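Local coordinates for 5' nucleotidase family protein (PDB 4Q7F), which belongs to the 5'-nucleotidase family, joining a calcineurin-like phosphoesterase domain with manganese and magnesium ions to a C-terminal 5'-nucleotidase domain, at residues Leu49-Asp58 / Leu292-Ile302; Ile160-Pro168 / Phe181-Tyr191. One frame throughout, in Å; residues are numbered along the deposited sequence.

Contact 1. Residues Leu49-Asp58 / Leu292-Ile302; sequences LLANHVIEQD and LPVIDDSTFTI
Leu50 and Phe300 make the tight part of this contact: Leu50 CD1 sits over the centre of the phenyl ring, 3.6 Å from its centroid. With CG anti to the backbone N (chi1 -171°), Leu50 also slides past Val294, its CG 3.6 Å from Val294 CG1, while CD1 covers Ile295 O, buried without a polar partner in the model. Ala51 CB packs on Val294 CG2, and Leu49 CB meets the edge of the Phe300 ring in plane. Phe300 CB in turn lies over one face of the His53 imidazole.
The solvent side is polar, held by directional bonds rather than close apolar packing. His53 NE2 donates to Asp297 OD2 (2.9 Å) on its syn lone pair, the ring and carboxylate planes 69° apart. The same oxygen receives Gln57 NE2 (2.8 Å), whose extended chain reaches it nearly head-on along the C-O bond. Asp297 OD1 accepts from the backbone N-H groups of Thr299 and Phe300, an Asx turn and an Asx motif that fix the carboxylate's rotation.
Helix 48-59 packs on the sheet beside its edge strand 284-293, and the chain leaving that strand runs on along the helix: Ala51, Ile55 and Val294 touch Val271 of strand 270-278, Asp58 reaches Tyr23 and Arg273, and Ile302 leads toward helix 304-317.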
loop_
_atom_site.group_PDB
_atom_site.type_symbol
_atom_site.label_atom_id
_atom_site.label_comp_id
_atom_site.label_asym_id
_atom_site.label_seq_id
_atom_site.Cartn_x
_atom_site.Cartn_y
_atom_site.Cartn_z
ATOM N N LEU A 49 -3.125 -2.976 18.571
ATOM C CA LEU A 49 -3.374 -3.200 19.993
ATOM C C LEU A 49 -3.186 -4.686 20.320
ATOM O O LEU A 49 -2.418 -5.042 21.198
ATOM C CB LEU A 49 -4.764 -2.741 20.379
ATOM C CG LEU A 49 -4.905 -1.224 20.470
ATOM C CD1 LEU A 49 -6.362 -0.892 20.741
ATOM C CD2 LEU A 49 -4.005 -0.653 21.569
ATOM N N LEU A 50 -3.842 -5.545 19.552
ATOM C CA LEU A 50 -3.797 -6.965 19.796
ATOM C C LEU A 50 -2.455 -7.565 19.400
ATOM O O LEU A 50 -1.903 -8.386 20.134
ATOM C CB LEU A 50 -4.964 -7.652 19.090
ATOM C CG LEU A 50 -5.227 -9.103 19.376
ATOM C CD1 LEU A 50 -5.479 -9.302 20.865
ATOM C CD2 LEU A 50 -6.436 -9.530 18.554
ATOM N N ALA A 51 -1.901 -7.131 18.271
ATOM C CA ALA A 51 -0.595 -7.640 17.866
ATOM C C ALA A 51 0.449 -7.300 18.924
ATOM O O ALA A 51 1.285 -8.119 19.253
ATOM C CB ALA A 51 -0.189 -7.075 16.530
ATOM N N ASN A 52 0.373 -6.097 19.488
ATOM C CA ASN A 52 1.329 -5.696 20.502
ATOM C C ASN A 52 1.141 -6.514 21.784
ATOM O O ASN A 52 2.116 -6.844 22.463
ATOM C CB ASN A 52 1.232 -4.194 20.805
ATOM C CG ASN A 52 2.300 -3.729 21.754
ATOM O OD1 ASN A 52 3.497 -3.735 21.423
ATOM N ND2 ASN A 52 1.885 -3.249 22.903
ATOM N N HIS A 53 -0.115 -6.774 22.150
ATOM C CA HIS A 53 -0.433 -7.619 23.294
ATOM C C HIS A 53 0.236 -9.009 23.115
ATOM O O HIS A 53 0.778 -9.573 24.054
ATOM C CB HIS A 53 -1.951 -7.731 23.425
ATOM C CG HIS A 53 -2.419 -8.669 24.481
ATOM N ND1 HIS A 53 -2.310 -8.393 25.826
ATOM C CD2 HIS A 53 -3.064 -9.858 24.390
ATOM C CE1 HIS A 53 -2.848 -9.372 26.517
ATOM N NE2 HIS A 53 -3.318 -10.272 25.670
ATOM N N VAL A 54 0.248 -9.511 21.893
ATOM C CA VAL A 54 0.869 -10.807 21.601
ATOM C C VAL A 54 2.379 -10.751 21.807
ATOM O O VAL A 54 2.978 -11.702 22.309
ATOM C CB VAL A 54 0.553 -11.253 20.163
ATOM C CG1 VAL A 54 1.466 -12.391 19.724
ATOM C CG2 VAL A 54 -0.907 -11.671 20.054
ATOM N N ILE A 55 2.995 -9.634 21.428
ATOM C CA ILE A 55 4.424 -9.443 21.577
ATOM C C ILE A 55 4.762 -9.359 23.074
ATOM O O ILE A 55 5.650 -10.071 23.578
ATOM C CB ILE A 55 4.883 -8.174 20.835
ATOM C CG1 ILE A 55 4.729 -8.373 19.324
ATOM C CG2 ILE A 55 6.333 -7.841 21.128
ATOM C CD1 ILE A 55 4.958 -7.121 18.532
ATOM N N GLU A 56 4.027 -8.504 23.765
ATOM C CA GLU A 56 4.239 -8.298 25.193
ATOM C C GLU A 56 4.202 -9.606 25.982
ATOM O O GLU A 56 5.104 -9.891 26.764
ATOM C CB GLU A 56 3.237 -7.268 25.729
ATOM C CG GLU A 56 3.541 -5.861 25.266
ATOM C CD GLU A 56 4.920 -5.395 25.708
ATOM O OE1 GLU A 56 5.118 -5.216 26.916
ATOM O OE2 GLU A 56 5.794 -5.175 24.842
ATOM N N GLN A 57 3.169 -10.421 25.777
ATOM C CA GLN A 57 3.107 -11.700 26.454
ATOM C C GLN A 57 4.264 -12.630 26.063
ATOM O O GLN A 57 4.885 -13.217 26.918
ATOM C CB GLN A 57 1.763 -12.399 26.215
ATOM C CG GLN A 57 0.616 -11.650 26.848
ATOM C CD GLN A 57 -0.701 -12.370 26.762
ATOM O OE1 GLN A 57 -1.374 -12.560 27.775
ATOM N NE2 GLN A 57 -1.082 -12.781 25.561
ATOM N N ASP A 58 4.547 -12.750 24.774
ATOM C CA ASP A 58 5.582 -13.679 24.295
ATOM C C ASP A 58 7.047 -13.334 24.589
ATOM O O ASP A 58 7.900 -14.216 24.648
ATOM C CB ASP A 58 5.500 -13.754 22.768
ATOM C CG ASP A 58 6.303 -14.916 22.199
ATOM O OD1 ASP A 58 5.818 -16.048 22.313
ATOM O OD2 ASP A 58 7.380 -14.709 21.596
ATOM N N LEU A 292 4.130 -15.274 14.258
ATOM C CA LEU A 292 3.270 -15.629 15.343
ATOM C C LEU A 292 1.868 -15.175 14.969
ATOM O O LEU A 292 1.700 -14.032 14.545
ATOM C CB LEU A 292 3.688 -14.868 16.588
ATOM C CG LEU A 292 5.111 -15.036 17.081
ATOM C CD1 LEU A 292 5.281 -14.213 18.349
ATOM C CD2 LEU A 292 5.445 -16.496 17.359
ATOM N N PRO A 293 0.852 -16.058 15.113
ATOM C CA PRO A 293 -0.498 -15.603 14.786
ATOM C C PRO A 293 -1.013 -14.587 15.801
ATOM O O PRO A 293 -0.702 -14.675 16.988
ATOM C CB PRO A 293 -1.340 -16.897 14.827
ATOM C CG PRO A 293 -0.542 -17.875 15.626
ATOM C CD PRO A 293 0.904 -17.489 15.469
ATOM N N VAL A 294 -1.742 -13.580 15.338
ATOM C CA VAL A 294 -2.339 -12.640 16.275
ATOM C C VAL A 294 -3.720 -13.193 16.635
ATOM O O VAL A 294 -4.576 -13.344 15.768
ATOM C CB VAL A 294 -2.414 -11.222 15.721
ATOM C CG1 VAL A 294 -3.258 -10.336 16.625
ATOM C CG2 VAL A 294 -1.002 -10.654 15.573
ATOM N N ILE A 295 -3.923 -13.493 17.910
ATOM C CA ILE A 295 -5.172 -14.084 18.367
ATOM C C ILE A 295 -5.739 -13.352 19.566
ATOM O O ILE A 295 -5.032 -12.656 20.277
ATOM C CB ILE A 295 -4.990 -15.583 18.745
ATOM C CG1 ILE A 295 -3.975 -15.739 19.894
ATOM C CG2 ILE A 295 -4.564 -16.393 17.526
ATOM C CD1 ILE A 295 -3.661 -17.169 20.257
ATOM N N ASP A 296 -7.041 -13.495 19.759
ATOM C CA ASP A 296 -7.723 -12.898 20.902
ATOM C C ASP A 296 -7.424 -13.805 22.079
ATOM O O ASP A 296 -7.102 -14.984 21.900
ATOM C CB ASP A 296 -9.230 -12.851 20.620
ATOM C CG ASP A 296 -10.029 -12.227 21.739
ATOM O OD1 ASP A 296 -9.597 -11.218 22.315
ATOM O OD2 ASP A 296 -11.110 -12.771 22.039
ATOM N N ASP A 297 -7.467 -13.261 23.284
ATOM C CA ASP A 297 -7.286 -14.078 24.469
ATOM C C ASP A 297 -8.039 -13.387 25.587
ATOM O O ASP A 297 -8.476 -12.248 25.442
ATOM C CB ASP A 297 -5.798 -14.371 24.794
ATOM C CG ASP A 297 -5.027 -13.142 25.243
ATOM O OD1 ASP A 297 -5.635 -12.220 25.800
ATOM O OD2 ASP A 297 -3.800 -13.116 25.068
ATOM N N SER A 298 -8.198 -14.071 26.698
ATOM C CA SER A 298 -9.000 -13.526 27.773
ATOM C C SER A 298 -8.325 -12.452 28.607
ATOM O O SER A 298 -8.977 -11.874 29.467
ATOM C CB SER A 298 -9.516 -14.660 28.641
ATOM O OG SER A 298 -10.251 -15.574 27.833
ATOM N N THR A 299 -7.047 -12.157 28.360
ATOM C CA THR A 299 -6.368 -11.109 29.143
ATOM C C THR A 299 -6.304 -9.783 28.421
ATOM O O THR A 299 -5.973 -8.778 29.018
ATOM C CB THR A 299 -4.925 -11.476 29.509
ATOM O OG1 THR A 299 -4.151 -11.602 28.319
ATOM C CG2 THR A 299 -4.873 -12.757 30.308
ATOM N N PHE A 300 -6.598 -9.790 27.127
ATOM C CA PHE A 300 -6.551 -8.591 26.338
ATOM C C PHE A 300 -7.686 -7.649 26.692
ATOM O O PHE A 300 -8.841 -8.035 26.690
ATOM C CB PHE A 300 -6.643 -8.954 24.851
ATOM C CG PHE A 300 -6.710 -7.770 23.936
ATOM C CD1 PHE A 300 -5.607 -6.921 23.794
ATOM C CD2 PHE A 300 -7.845 -7.537 23.154
ATOM C CE1 PHE A 300 -5.653 -5.847 22.927
ATOM C CE2 PHE A 300 -7.891 -6.466 22.283
ATOM C CZ PHE A 300 -6.793 -5.614 22.174
ATOM N N THR A 301 -7.342 -6.414 26.996
ATOM C CA THR A 301 -8.343 -5.398 27.266
ATOM C C THR A 301 -7.959 -4.104 26.579
ATOM O O THR A 301 -6.789 -3.850 26.316
ATOM C CB THR A 301 -8.477 -5.114 28.757
ATOM O OG1 THR A 301 -7.194 -4.768 29.263
ATOM C CG2 THR A 301 -8.999 -6.322 29.493
ATOM N N ILE A 302 -8.962 -3.295 26.276
ATOM C CA ILE A 302 -8.755 -2.020 25.648
ATOM C C ILE A 302 -9.208 -1.012 26.689
ATOM O O ILE A 302 -10.336 -1.084 27.157
ATOM C CB ILE A 302 -9.557 -1.922 24.340
ATOM C CG1 ILE A 302 -9.077 -3.019 23.371
ATOM C CG2 ILE A 302 -9.396 -0.537 23.723
ATOM C CD1 ILE A 302 -9.837 -3.089 22.053
#

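Contact 2. Residues Ile160-Pro168 / Phe181-Tyr191; sequences IGLTTQFIP and FHSAFEILQQY
This is a helix-on-sheet contact in the phosphoesterase domain: helix 184-198 runs back along strand 155-163, and the loops leaving the strand and entering the helix pack on each other. The axes of 160-163 and 184-191 approach to 8.9 Å at 161°, nearly antiparallel. Leu162 spreads its two methyls along the helix, CD1 against Leu188 CB and CD2 4.0 Å from Ile187 CG2, with its CB facing Ala184 CB. Farther along, Ile160 CD1 rests 3.9 Å from Tyr191 CG, approaching the ring obliquely.
Strands 155-163 and 201-207 are parallel neighbours in the sheet, so the helix is the connection of a beta-alpha-beta crossover; Leu162 and Ala184 both touch Tyr206 of the second strand. Ser183 is the N-cap. Its OG, placed anti to the backbone N (chi1 163°), accepts from Glu186 N in a nearly straight bond (3.1 Å, 165°) and also meets Glu228, whose carboxylate takes Ala184 N and Phe185 N.
At the loop end, Pro168 CD lies over one face of the Phe181 ring, toward its rim, and Ile167 CB comes within 3.6 Å of Phe181 CE2. Gln165 turns its amide toward the helix start: a water joins OE1 (2.7 Å) to Phe181 O, while NE2 donates to Gly225 O. Thr163, at the strand's end, has its side chain about 8 Å from the bound magnesium.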
loop_
_atom_site.group_PDB
_atom_site.type_symbol
_atom_site.label_atom_id
_atom_site.label_comp_id
_atom_site.label_asym_id
_atom_site.label_seq_id
_atom_site.Cartn_x
_atom_site.Cartn_y
_atom_site.Cartn_z
ATOM N N ILE A 160 20.285 -1.581 9.670
ATOM C CA ILE A 160 20.166 -0.602 8.618
ATOM C C ILE A 160 18.735 -0.604 8.094
ATOM O O ILE A 160 18.182 -1.664 7.802
ATOM C CB ILE A 160 21.173 -0.839 7.468
ATOM C CG1 ILE A 160 21.016 0.256 6.410
ATOM C CG2 ILE A 160 20.993 -2.213 6.830
ATOM C CD1 ILE A 160 22.115 0.244 5.352
ATOM N N GLY A 161 18.147 0.594 8.009
ATOM C CA GLY A 161 16.793 0.795 7.496
ATOM C C GLY A 161 16.815 1.273 6.051
ATOM O O GLY A 161 17.549 2.192 5.687
ATOM N N LEU A 162 16.000 0.640 5.227
ATOM C CA LEU A 162 15.926 0.940 3.808
ATOM C C LEU A 162 14.495 0.946 3.351
ATOM O O LEU A 162 13.644 0.252 3.927
ATOM C CB LEU A 162 16.702 -0.109 3.020
ATOM C CG LEU A 162 18.209 -0.070 3.245
ATOM C CD1 LEU A 162 18.902 -1.364 2.825
ATOM C CD2 LEU A 162 18.802 1.145 2.552
ATOM N N THR A 163 14.239 1.720 2.297
ATOM C CA THR A 163 12.898 1.879 1.762
ATOM C C THR A 163 12.871 1.695 0.233
ATOM O O THR A 163 13.810 2.057 -0.482
ATOM C CB THR A 163 12.365 3.288 2.112
ATOM O OG1 THR A 163 12.335 3.472 3.547
ATOM C CG2 THR A 163 10.973 3.486 1.561
ATOM N N THR A 164 11.808 1.101 -0.263
ATOM C CA THR A 164 11.638 0.961 -1.740
ATOM C C THR A 164 11.925 2.297 -2.461
ATOM O O THR A 164 11.403 3.369 -2.096
ATOM C CB THR A 164 10.240 0.432 -2.092
ATOM O OG1 THR A 164 10.079 0.367 -3.535
ATOM C CG2 THR A 164 9.155 1.324 -1.488
ATOM N N GLN A 165 12.766 2.227 -3.488
ATOM C CA GLN A 165 13.146 3.412 -4.251
ATOM C C GLN A 165 12.049 3.884 -5.203
ATOM O O GLN A 165 12.139 4.979 -5.722
ATOM C CB GLN A 165 14.390 3.110 -5.102
ATOM C CG GLN A 165 14.139 2.109 -6.233
ATOM C CD GLN A 165 15.413 1.653 -6.915
ATOM O OE1 GLN A 165 16.300 2.446 -7.171
ATOM N NE2 GLN A 165 15.497 0.367 -7.230
ATOM N N PHE A 166 10.978 3.112 -5.341
ATOM C CA PHE A 166 9.980 3.349 -6.401
ATOM C C PHE A 166 8.950 4.444 -6.114
ATOM O O PHE A 166 8.065 4.663 -6.910
ATOM C CB PHE A 166 9.268 2.021 -6.677
ATOM C CG PHE A 166 9.011 1.741 -8.129
ATOM C CD1 PHE A 166 10.072 1.484 -8.974
ATOM C CD2 PHE A 166 7.724 1.635 -8.625
ATOM C CE1 PHE A 166 9.863 1.189 -10.303
ATOM C CE2 PHE A 166 7.506 1.325 -9.955
ATOM C CZ PHE A 166 8.579 1.115 -10.798
ATOM N N ILE A 167 9.086 5.129 -4.984
ATOM C CA ILE A 167 8.158 6.189 -4.577
ATOM C C ILE A 167 7.778 7.231 -5.664
ATOM O O ILE A 167 6.608 7.629 -5.722
ATOM C CB ILE A 167 8.619 6.837 -3.253
ATOM C CG1 ILE A 167 8.519 5.795 -2.118
ATOM C CG2 ILE A 167 7.767 8.054 -2.932
ATOM C CD1 ILE A 167 9.162 6.157 -0.772
ATOM N N PRO A 168 8.746 7.686 -6.517
ATOM C CA PRO A 168 8.396 8.618 -7.592
ATOM C C PRO A 168 7.331 8.112 -8.553
ATOM O O PRO A 168 6.656 8.919 -9.183
ATOM C CB PRO A 168 9.737 8.827 -8.327
ATOM C CG PRO A 168 10.750 8.673 -7.238
ATOM C CD PRO A 168 10.209 7.530 -6.411
ATOM N N PHE A 181 15.705 9.344 -4.065
ATOM C CA PHE A 181 15.527 7.943 -3.684
ATOM C C PHE A 181 16.592 7.060 -4.297
ATOM O O PHE A 181 16.636 6.882 -5.508
ATOM C CB PHE A 181 14.147 7.454 -4.123
ATOM C CG PHE A 181 13.040 8.320 -3.635
ATOM C CD1 PHE A 181 12.692 9.474 -4.331
ATOM C CD2 PHE A 181 12.371 8.020 -2.470
ATOM C CE1 PHE A 181 11.689 10.308 -3.862
ATOM C CE2 PHE A 181 11.370 8.848 -1.996
ATOM C CZ PHE A 181 11.024 9.987 -2.695
ATOM N N HIS A 182 17.436 6.466 -3.468
ATOM C CA HIS A 182 18.493 5.610 -3.992
ATOM C C HIS A 182 18.145 4.124 -3.890
ATOM O O HIS A 182 17.393 3.698 -3.004
ATOM C CB HIS A 182 19.801 5.885 -3.239
ATOM C CG HIS A 182 20.259 7.306 -3.329
ATOM N ND1 HIS A 182 21.096 7.757 -4.325
ATOM C CD2 HIS A 182 20.007 8.374 -2.538
ATOM C CE1 HIS A 182 21.326 9.047 -4.155
ATOM N NE2 HIS A 182 20.682 9.444 -3.073
ATOM N N SER A 183 18.686 3.340 -4.822
ATOM C CA SER A 183 18.517 1.891 -4.807
ATOM C C SER A 183 18.877 1.308 -3.431
ATOM O O SER A 183 19.952 1.601 -2.904
ATOM C CB SER A 183 19.450 1.267 -5.835
ATOM O OG SER A 183 19.605 -0.119 -5.593
ATOM N N ALA A 184 17.997 0.480 -2.872
ATOM C CA ALA A 184 18.247 -0.158 -1.581
ATOM C C ALA A 184 19.418 -1.118 -1.713
ATOM O O ALA A 184 20.211 -1.255 -0.793
ATOM C CB ALA A 184 17.017 -0.892 -1.081
ATOM N N PHE A 185 19.539 -1.757 -2.867
ATOM C CA PHE A 185 20.652 -2.665 -3.110
ATOM C C PHE A 185 21.984 -1.925 -3.054
ATOM O O PHE A 185 22.945 -2.398 -2.429
ATOM C CB PHE A 185 20.518 -3.320 -4.491
ATOM C CG PHE A 185 21.658 -4.236 -4.838
ATOM C CD1 PHE A 185 22.868 -3.722 -5.262
ATOM C CD2 PHE A 185 21.518 -5.609 -4.744
ATOM C CE1 PHE A 185 23.925 -4.558 -5.574
ATOM C CE2 PHE A 185 22.567 -6.453 -5.066
ATOM C CZ PHE A 185 23.774 -5.926 -5.480
ATOM N N GLU A 186 22.050 -0.778 -3.731
ATOM C CA GLU A 186 23.298 -0.002 -3.802
ATOM C C GLU A 186 23.714 0.563 -2.453
ATOM O O GLU A 186 24.889 0.528 -2.104
ATOM C CB GLU A 186 23.193 1.132 -4.816
ATOM C CG GLU A 186 22.991 0.662 -6.247
ATOM C CD GLU A 186 22.904 1.809 -7.232
ATOM O OE1 GLU A 186 23.252 2.958 -6.859
ATOM O OE2 GLU A 186 22.493 1.554 -8.382
ATOM N N ILE A 187 22.759 1.096 -1.702
ATOM C CA ILE A 187 23.084 1.649 -0.387
ATOM C C ILE A 187 23.531 0.527 0.559
ATOM O O ILE A 187 24.471 0.701 1.343
ATOM C CB ILE A 187 21.917 2.464 0.190
ATOM C CG1 ILE A 187 21.620 3.663 -0.712
ATOM C CG2 ILE A 187 22.228 2.932 1.604
ATOM C CD1 ILE A 187 22.812 4.567 -0.995
ATOM N N LEU A 188 22.861 -0.619 0.490
ATOM C CA LEU A 188 23.242 -1.752 1.313
ATOM C C LEU A 188 24.664 -2.167 0.964
ATOM O O LEU A 188 25.509 -2.309 1.849
ATOM C CB LEU A 188 22.286 -2.943 1.124
ATOM C CG LEU A 188 22.651 -4.217 1.907
ATOM C CD1 LEU A 188 22.719 -3.945 3.398
ATOM C CD2 LEU A 188 21.636 -5.308 1.616
ATOM N N GLN A 189 24.911 -2.357 -0.331
ATOM C CA GLN A 189 26.218 -2.754 -0.834
ATOM C C GLN A 189 27.336 -1.846 -0.338
ATOM O O GLN A 189 28.433 -2.304 -0.010
ATOM C CB GLN A 189 26.216 -2.730 -2.362
ATOM C CG GLN A 189 27.542 -3.164 -2.970
ATOM C CD GLN A 189 27.494 -3.209 -4.476
ATOM O OE1 GLN A 189 27.898 -4.188 -5.083
ATOM N NE2 GLN A 189 26.974 -2.156 -5.087
ATOM N N GLN A 190 27.047 -0.555 -0.296
ATOM C CA GLN A 190 28.025 0.429 0.128
ATOM C C GLN A 190 28.240 0.430 1.650
ATOM O O GLN A 190 29.355 0.621 2.104
ATOM C CB GLN A 190 27.614 1.802 -0.399
ATOM C CG GLN A 190 27.646 1.848 -1.929
ATOM C CD GLN A 190 26.899 3.029 -2.518
ATOM O OE1 GLN A 190 26.646 4.021 -1.837
ATOM N NE2 GLN A 190 26.549 2.928 -3.798
ATOM N N TYR A 191 27.179 0.184 2.423
ATOM C CA TYR A 191 27.276 0.147 3.889
ATOM C C TYR A 191 27.812 -1.151 4.504
ATOM O O TYR A 191 28.400 -1.119 5.589
ATOM C CB TYR A 191 25.918 0.406 4.531
ATOM C CG TYR A 191 25.624 1.835 4.902
ATOM C CD1 TYR A 191 25.967 2.320 6.165
ATOM C CD2 TYR A 191 24.958 2.683 4.035
ATOM C CE1 TYR A 191 25.672 3.619 6.534
ATOM C CE2 TYR A 191 24.659 3.981 4.392
ATOM C CZ TYR A 191 25.012 4.440 5.639
ATOM O OH TYR A 191 24.714 5.730 5.993
HETATM O O HOH W 1 16.407 5.184 -7.393
#

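How the contacts relate
From the N terminus, strand 19-25 is followed by helix 48-59, the first half of contact 1. Its partner, 292-302, follows after 233 intervening residues, so contact 1 closes a long loop holding much of the phosphoesterase domain. Within that span lies contact 2, a short closure of only 12 intervening residues between 160-168 and 181-191; the two nest without crossing. Contact 1 belongs to the sheet containing strands 19-25 and 270-278, contact 2 to the one containing 155-163 and 201-207. Their centres stand 33 Å apart and their nearest atoms about 18 Å. Past contact 1, helix 304-317 carries the chain toward the C-terminal domain.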